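Alpha/beta hydrolase (Streptomyces albidoflavus, PDB 6KSU) probably catalyses macrolactamization of non-ribosomal peptides by heterochiral coupling, as a stand-alone cyclase related to penicillin-binding proteins. Local coordinates at residues Ala65-Thr69 with Arg239-Val243. Sequence-based numbering, arbitrary orientation.
Sequences ASVRT and RAEHV. With SO4 (sulfate ion), chain C.
Sulfate O4 lies between Arg68 and the carboxylate of Glu241, at the surface of the penicillin-binding-protein-like (beta-lactamase family) domain, where the loop after strand 56-63 meets the short strand 241-242. Arg68 NH2 reaches sulfate O2 at 2.8 Å in a weak bond and O4 in another, O4 lying at the edge of the guanidinium near its plane; the approach of NE to O4 is too short to be taken at face value. Glu241 OE2 is 2.7 Å from O4 and 2.8 Å from O1 of the sulfate; a shared proton is possible, but the tight geometry leaves it open. The sulfate, probably from the crystallisation liquor, thus marks a place able to hold an anion rather than a known binding site.

One face of the Arg68 guanidinium is stacked on the His242 ring, the centres 3.8 Å apart and the planes inclined by 25°; CD2 is the ring atom nearest CZ, at 3.3 Å. CB of His242 points toward the loop and, with CG anti to the backbone N (chi1 176°), the ring comes to lie against the guanidinium; Asp244 OD1 takes a hydrogen bond from NE2, which would favour this ring orientation. Ser66 OG accepts from Thr69 N in an ST motif that closes the turn carrying Val67 and Arg68. Farther along, Val67 splits its two methyls: CG2 packs 3.7 Å from Ala240 O, and CG1 sits over the centre of the Arg239 guanidinium, 3.5 Å from CZ.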
loop_
_atom_site.group_PDB
_atom_site.type_symbol
_atom_site.label_atom_id
_atom_site.label_comp_id
_atom_site.label_asym_id
_atom_site.label_seq_id
_atom_site.Cartn_x
_atom_site.Cartn_y
_atom_site.Cartn_z
ATOM N N ALA A 65 -8.092 19.916 -10.113
ATOM C CA ALA A 65 -7.362 19.718 -8.865
ATOM C C ALA A 65 -8.255 19.981 -7.671
ATOM O O ALA A 65 -8.128 19.323 -6.625
ATOM C CB ALA A 65 -6.146 20.636 -8.812
ATOM N N SER A 66 -9.158 20.951 -7.807
ATOM C CA SER A 66 -10.152 21.270 -6.797
ATOM C C SER A 66 -11.432 21.649 -7.529
ATOM O O SER A 66 -11.388 22.280 -8.592
ATOM C CB SER A 66 -9.661 22.407 -5.873
ATOM O OG SER A 66 -10.666 22.854 -4.972
ATOM N N VAL A 67 -12.568 21.198 -7.013
ATOM C CA VAL A 67 -13.809 21.654 -7.619
ATOM C C VAL A 67 -14.128 23.055 -7.135
ATOM O O VAL A 67 -14.615 23.876 -7.917
ATOM C CB VAL A 67 -14.965 20.682 -7.332
ATOM C CG1 VAL A 67 -16.304 21.338 -7.683
ATOM C CG2 VAL A 67 -14.794 19.442 -8.167
ATOM N N ARG A 68 -13.842 23.336 -5.856
ATOM C CA ARG A 68 -14.030 24.664 -5.281
ATOM C C ARG A 68 -13.299 25.713 -6.101
ATOM O O ARG A 68 -13.920 26.587 -6.721
ATOM C CB ARG A 68 -13.524 24.684 -3.844
ATOM C CG ARG A 68 -13.947 23.543 -3.005
ATOM C CD ARG A 68 -13.537 23.807 -1.568
ATOM N NE ARG A 68 -14.524 23.301 -0.620
ATOM C CZ ARG A 68 -14.313 23.176 0.686
ATOM N NH1 ARG A 68 -13.139 23.515 1.196
ATOM N NH2 ARG A 68 -15.275 22.716 1.482
ATOM N N THR A 69 -11.967 25.651 -6.093
ATOM C CA THR A 69 -11.135 26.335 -7.078
ATOM C C THR A 69 -11.631 25.887 -8.442
ATOM O O THR A 69 -12.292 24.859 -8.542
ATOM C CB THR A 69 -9.650 25.956 -6.891
ATOM O OG1 THR A 69 -9.263 26.131 -5.522
ATOM C CG2 THR A 69 -8.764 26.792 -7.748
ATOM N N ARG A 239 -22.065 16.053 -8.846
ATOM C CA ARG A 239 -20.650 15.830 -9.086
ATOM C C ARG A 239 -19.985 15.636 -7.732
ATOM O O ARG A 239 -20.492 16.099 -6.708
ATOM C CB ARG A 239 -19.995 17.013 -9.838
ATOM C CG ARG A 239 -19.691 18.217 -8.937
ATOM C CD ARG A 239 -19.245 19.445 -9.731
ATOM N NE ARG A 239 -19.652 20.710 -9.114
ATOM C CZ ARG A 239 -19.211 21.907 -9.501
ATOM N NH1 ARG A 239 -18.340 22.018 -10.496
ATOM N NH2 ARG A 239 -19.635 23.001 -8.891
ATOM N N ALA A 240 -18.834 14.956 -7.738
ATOM C CA ALA A 240 -18.071 14.763 -6.509
ATOM C C ALA A 240 -17.642 16.120 -5.948
ATOM O O ALA A 240 -17.193 16.992 -6.690
ATOM C CB ALA A 240 -16.856 13.856 -6.775
ATOM N N GLU A 241 -17.787 16.313 -4.641
ATOM C CA GLU A 241 -17.393 17.572 -4.028
ATOM C C GLU A 241 -16.263 17.322 -3.034
ATOM O O GLU A 241 -16.018 16.187 -2.632
ATOM C CB GLU A 241 -18.584 18.270 -3.339
ATOM C CG GLU A 241 -18.217 19.444 -2.385
ATOM C CD GLU A 241 -17.513 20.643 -3.053
ATOM O OE1 GLU A 241 -16.322 20.542 -3.451
ATOM O OE2 GLU A 241 -18.167 21.703 -3.180
ATOM N N HIS A 242 -15.540 18.396 -2.698
ATOM C CA HIS A 242 -14.468 18.377 -1.704
ATOM C C HIS A 242 -14.824 17.508 -0.501
ATOM O O HIS A 242 -15.945 17.560 0.016
ATOM C CB HIS A 242 -14.177 19.806 -1.240
ATOM C CG HIS A 242 -13.160 19.894 -0.151
ATOM N ND1 HIS A 242 -11.802 19.822 -0.387
ATOM C CD2 HIS A 242 -13.302 20.033 1.188
ATOM C CE1 HIS A 242 -11.153 19.927 0.761
ATOM N NE2 HIS A 242 -12.041 20.050 1.731
ATOM N N VAL A 243 -13.865 16.690 -0.073
ATOM C CA VAL A 243 -14.000 15.898 1.141
ATOM C C VAL A 243 -12.760 16.150 1.984
ATOM O O VAL A 243 -11.630 16.159 1.471
ATOM C CB VAL A 243 -14.213 14.392 0.849
ATOM C CG1 VAL A 243 -12.960 13.727 0.354
ATOM C CG2 VAL A 243 -14.749 13.664 2.083
HETATM S S SO4 C . -18.029 23.154 -0.193
HETATM O O1 SO4 C . -19.261 22.831 -0.909
HETATM O O2 SO4 C . -18.091 22.563 1.140
HETATM O O3 SO4 C . -17.871 24.607 -0.079
HETATM O O4 SO4 C . -16.887 22.618 -0.926
#